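Local coordinates for protein alpha-fucosidase (Bifidobacterium bifidum, PDB 2EAB) that probably hydrolyses alpha-1,2-linked L-fucose from glycans, this chain being the catalytic portion of a much longer, apparently membrane-attached protein, at residues A103-R106 against A107-Q111; K536-S539 against H540-V543. One frame throughout, in Å; residues are numbered along the deposited sequence.

Interaction 1 of 2, residues A103-R106 against A107-Q111; sequences ATLR and ALNKQ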
loop_
_atom_site.group_PDB
_atom_site.type_symbol
_atom_site.label_atom_id
_atom_site.label_comp_id
_atom_site.label_asym_id
_atom_site.label_seq_id
_atom_site.Cartn_x
_atom_site.Cartn_y
_atom_site.Cartn_z
ATOM N N ALA A 103 -15.576 -16.920 -24.674
ATOM C CA ALA A 103 -15.184 -17.797 -25.782
ATOM C C ALA A 103 -13.735 -17.598 -26.227
ATOM O O ALA A 103 -13.068 -18.552 -26.624
ATOM C CB ALA A 103 -16.134 -17.646 -26.963
ATOM N N THR A 104 -13.250 -16.362 -26.159
ATOM C CA THR A 104 -11.878 -16.058 -26.565
ATOM C C THR A 104 -10.885 -16.767 -25.652
ATOM O O THR A 104 -9.988 -17.475 -26.122
ATOM C CB THR A 104 -11.642 -14.538 -26.593
ATOM O OG1 THR A 104 -12.605 -13.949 -27.472
ATOM C CG2 THR A 104 -10.234 -14.204 -27.082
ATOM N N LEU A 105 -11.078 -16.587 -24.348
ATOM C CA LEU A 105 -10.269 -17.243 -23.335
ATOM C C LEU A 105 -10.360 -18.768 -23.443
ATOM O O LEU A 105 -9.345 -19.462 -23.394
ATOM C CB LEU A 105 -10.713 -16.769 -21.946
ATOM C CG LEU A 105 -10.014 -17.368 -20.726
ATOM C CD1 LEU A 105 -8.511 -17.139 -20.776
ATOM C CD2 LEU A 105 -10.603 -16.771 -19.458
ATOM N N ARG A 106 -11.579 -19.279 -23.588
ATOM C CA ARG A 106 -11.821 -20.718 -23.693
ATOM C C ARG A 106 -11.032 -21.344 -24.844
ATOM O O ARG A 106 -10.404 -22.394 -24.673
ATOM C CB ARG A 106 -13.324 -20.972 -23.852
ATOM C CG ARG A 106 -13.751 -22.431 -23.935
ATOM C CD ARG A 106 -15.274 -22.555 -24.005
ATOM N NE ARG A 106 -15.920 -21.799 -22.930
ATOM C CZ ARG A 106 -16.845 -20.858 -23.103
ATOM N NH1 ARG A 106 -17.287 -20.548 -24.316
ATOM N NH2 ARG A 106 -17.344 -20.233 -22.047
ATOM N N ALA A 107 -11.060 -20.692 -26.002
ATOM C CA ALA A 107 -10.375 -21.212 -27.182
ATOM C C ALA A 107 -8.850 -21.186 -27.039
ATOM O O ALA A 107 -8.168 -22.102 -27.508
ATOM C CB ALA A 107 -10.824 -20.477 -28.434
ATOM N N LEU A 108 -8.316 -20.153 -26.385
ATOM C CA LEU A 108 -6.879 -20.078 -26.133
ATOM C C LEU A 108 -6.451 -21.200 -25.201
ATOM O O LEU A 108 -5.436 -21.861 -25.434
ATOM C CB LEU A 108 -6.504 -18.721 -25.537
ATOM C CG LEU A 108 -6.544 -17.561 -26.530
ATOM C CD1 LEU A 108 -6.624 -16.235 -25.804
ATOM C CD2 LEU A 108 -5.346 -17.587 -27.478
ATOM N N ASN A 109 -7.235 -21.421 -24.151
ATOM C CA ASN A 109 -6.957 -22.508 -23.227
ATOM C C ASN A 109 -7.015 -23.875 -23.897
ATOM O O ASN A 109 -6.214 -24.755 -23.574
ATOM C CB ASN A 109 -7.894 -22.448 -22.026
ATOM C CG ASN A 109 -7.538 -21.330 -21.073
ATOM O OD1 ASN A 109 -6.522 -20.655 -21.233
ATOM N ND2 ASN A 109 -8.380 -21.128 -20.068
ATOM N N LYS A 110 -7.941 -24.038 -24.842
ATOM C CA LYS A 110 -8.044 -25.280 -25.614
ATOM C C LYS A 110 -6.776 -25.517 -26.433
ATOM O O LYS A 110 -6.275 -26.639 -26.489
ATOM C CB LYS A 110 -9.278 -25.279 -26.521
ATOM C CG LYS A 110 -9.507 -26.588 -27.267
ATOM C CD LYS A 110 -10.813 -26.571 -28.044
ATOM C CE LYS A 110 -10.989 -27.843 -28.861
ATOM N NZ LYS A 110 -10.062 -27.903 -30.032
ATOM N N GLN A 111 -6.257 -24.463 -27.063
ATOM C CA GLN A 111 -5.004 -24.575 -27.808
ATOM C C GLN A 111 -3.873 -25.075 -26.910
ATOM O O GLN A 111 -3.109 -25.967 -27.295
ATOM C CB GLN A 111 -4.631 -23.244 -28.463
ATOM C CG GLN A 111 -5.557 -22.862 -29.606
ATOM C CD GLN A 111 -5.171 -21.562 -30.295
ATOM O OE1 GLN A 111 -4.861 -20.563 -29.644
ATOM N NE2 GLN A 111 -5.224 -21.562 -31.622
#
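Leu-105 and Asn-109 carry the central bond of the opening turns of helix 103-113: the amide N of Asn-109 donates to O of Leu-105 over 3.0 Å, almost straight at 167°. Three further i to i+4 bonds run beside it, from N of Ala-107 to O of Ala-103 (3.0 Å), from N of Leu-108 to O of Thr-104 (3.2 Å) and from N of Lys-110 to O of Arg-106 (3.0 Å). With about 3.6 residues a turn, these bonds bring residues four apart onto the same face.

One face pairs Leu-105 with Asn-109. With CG of Leu-105 opposite its own backbone N (chi1 178°), the isobutyl group projects outward from the helix and its CD1 branch leans toward Asn-109; CD1 of Leu-105 comes 4.1 Å from ND2 of Asn-109, a contact of van der Waals type made obliquely. The amide of Asn-109 is itself pinned from outside, because its OD1 accepts a hydrogen bond from the backbone N of Val-562. A second face brings Thr-104 and Leu-108 together: CG2 of Thr-104 stands 4.3 Å from CD1 of Leu-108, while CG of Leu-108 packs 3.5 Å from O of Thr-104. The hydroxyl of Thr-104 is engaged with O of Lys-98, tying this end of the helix to the preceding helix 96-99.

Ala-103, Ala-107 and Lys-110 lie on the exposed side. On the Thr-104 and Leu-108 face the helix is covered by loop residues Val-119 and Leu-124, and through Asn-109 it meets strand 558-565 of the catalytic region.

Interaction 2 of 2, residues K536-S539 against H540-V543; sequences KEES and HFYV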
loop_
_atom_site.group_PDB
_atom_site.type_symbol
_atom_site.label_atom_id
_atom_site.label_comp_id
_atom_site.label_asym_id
_atom_site.label_seq_id
_atom_site.Cartn_x
_atom_site.Cartn_y
_atom_site.Cartn_z
ATOM N N LYS A 536 -14.960 -16.784 -1.022
ATOM C CA LYS A 536 -15.882 -17.805 -1.501
ATOM C C LYS A 536 -16.190 -17.584 -2.983
ATOM O O LYS A 536 -16.094 -18.510 -3.792
ATOM C CB LYS A 536 -17.170 -17.761 -0.681
ATOM C CG LYS A 536 -18.249 -18.735 -1.121
ATOM C CD LYS A 536 -19.510 -18.544 -0.283
ATOM C CE LYS A 536 -20.648 -19.422 -0.781
ATOM N NZ LYS A 536 -21.887 -19.263 0.036
ATOM N N GLU A 537 -16.547 -16.354 -3.345
ATOM C CA GLU A 537 -16.936 -16.079 -4.718
ATOM C C GLU A 537 -15.740 -16.085 -5.675
ATOM O O GLU A 537 -15.871 -16.564 -6.796
ATOM C CB GLU A 537 -17.745 -14.784 -4.829
ATOM C CG GLU A 537 -18.115 -14.417 -6.256
ATOM C CD GLU A 537 -19.254 -13.418 -6.371
ATOM O OE1 GLU A 537 -19.958 -13.130 -5.373
ATOM O OE2 GLU A 537 -19.464 -12.931 -7.496
ATOM N N GLU A 538 -14.588 -15.564 -5.257
ATOM C CA GLU A 538 -13.422 -15.612 -6.141
ATOM C C GLU A 538 -12.887 -17.037 -6.311
ATOM O O GLU A 538 -12.406 -17.399 -7.386
ATOM C CB GLU A 538 -12.325 -14.638 -5.698
ATOM C CG GLU A 538 -11.221 -14.429 -6.745
ATOM C CD GLU A 538 -11.678 -13.659 -7.980
ATOM O OE1 GLU A 538 -12.841 -13.180 -7.987
ATOM O OE2 GLU A 538 -10.875 -13.538 -8.941
ATOM N N SER A 539 -12.972 -17.850 -5.259
ATOM C CA SER A 539 -12.584 -19.256 -5.364
ATOM C C SER A 539 -13.554 -20.008 -6.273
ATOM O O SER A 539 -13.126 -20.800 -7.113
ATOM C CB SER A 539 -12.485 -19.917 -3.987
ATOM O OG SER A 539 -11.465 -19.305 -3.221
ATOM N N HIS A 540 -14.851 -19.743 -6.114
ATOM C CA HIS A 540 -15.852 -20.290 -7.021
ATOM C C HIS A 540 -15.505 -19.956 -8.472
ATOM O O HIS A 540 -15.551 -20.816 -9.356
ATOM C CB HIS A 540 -17.231 -19.725 -6.694
ATOM C CG HIS A 540 -18.321 -20.302 -7.532
ATOM N ND1 HIS A 540 -18.756 -19.733 -8.710
ATOM C CD2 HIS A 540 -19.047 -21.431 -7.366
ATOM C CE1 HIS A 540 -19.718 -20.482 -9.223
ATOM N NE2 HIS A 540 -19.910 -21.519 -8.428
ATOM N N PHE A 541 -15.156 -18.693 -8.697
ATOM C CA PHE A 541 -14.820 -18.188 -10.019
ATOM C C PHE A 541 -13.638 -18.946 -10.604
ATOM O O PHE A 541 -13.710 -19.449 -11.727
ATOM C CB PHE A 541 -14.521 -16.687 -9.932
ATOM C CG PHE A 541 -14.152 -16.054 -11.245
ATOM C CD1 PHE A 541 -14.984 -16.175 -12.361
ATOM C CD2 PHE A 541 -12.979 -15.320 -11.362
ATOM C CE1 PHE A 541 -14.635 -15.588 -13.573
ATOM C CE2 PHE A 541 -12.635 -14.716 -12.560
ATOM C CZ PHE A 541 -13.457 -14.854 -13.676
ATOM N N TYR A 542 -12.558 -19.056 -9.838
ATOM C CA TYR A 542 -11.376 -19.737 -10.340
ATOM C C TYR A 542 -11.611 -21.216 -10.578
ATOM O O TYR A 542 -11.241 -21.738 -11.625
ATOM C CB TYR A 542 -10.142 -19.464 -9.466
ATOM C CG TYR A 542 -9.334 -18.363 -10.090
ATOM C CD1 TYR A 542 -9.668 -17.023 -9.882
ATOM C CD2 TYR A 542 -8.287 -18.657 -10.958
ATOM C CE1 TYR A 542 -8.959 -16.004 -10.508
ATOM C CE2 TYR A 542 -7.574 -17.649 -11.587
ATOM C CZ TYR A 542 -7.913 -16.326 -11.354
ATOM O OH TYR A 542 -7.220 -15.318 -11.976
ATOM N N VAL A 543 -12.248 -21.884 -9.622
ATOM C CA VAL A 543 -12.509 -23.318 -9.756
ATOM C C VAL A 543 -13.393 -23.629 -10.967
ATOM O O VAL A 543 -13.109 -24.556 -11.734
ATOM C CB VAL A 543 -13.129 -23.908 -8.460
ATOM C CG1 VAL A 543 -13.741 -25.295 -8.710
ATOM C CG2 VAL A 543 -12.092 -23.963 -7.347
#
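Helix 525-546 belongs to the glycoside hydrolase family 95 catalytic domain, the family's helical (alpha/alpha)6 barrel, and near its C-terminal end Glu-538 lies alongside two aromatic rings about one turn further on. The bend at chi2 (70°) brings its carboxylate forward, toward them: OE2 of Glu-538 sits 3.5 Å from CE1 of Tyr-542 and 3.7 Å from CD2 of Phe-541. The oxygen meets both rings at the edge, near their planes, where the weakly positive ring hydrogens would probably favour a carboxylate oxygen; the carboxylate is turned 50° from the Phe-541 ring and 56° from that of Tyr-542. O of Glu-538 also lies at the Tyr-542 edge, 3.7 Å from CD1 of Tyr-542, while accepting the amide of Tyr-542.

The helical bond from N of Val-543 to O of Ser-539 measures 2.9 Å, and CG2 of Val-543 packs 3.3 Å from that same carbonyl oxygen. Ser-539 turns its hydroxyl back to O of Leu-535.

Around this turn, Glu-537 forms a salt bridge with Arg-456, and Lys-536 with Glu-477 and Asp-601. Helices 507-520 and 577-596 flank Glu-538 and Tyr-542, whereas helix 632-639 packs on Ser-539 and Val-543.

The two contacts come in series along the chain, interaction 1 well before interaction 2: interaction 1 belongs to the N-terminal, family 65-like part, interaction 2 to the family 95 catalytic domain. Even so, they lie on the same side of the chain's centre, with their own centres about 19 Å apart and nearest atoms about 7 Å apart, without touching. Helix 103-113 appears to be an excursion of the N-terminal part that reaches the catalytic domain, as the bond between Asn-109 and Val-562 suggests. Interaction 1 is the more superficial, being only partly buried, while interaction 2 is buried among other helices. Both lie away from the calcium site.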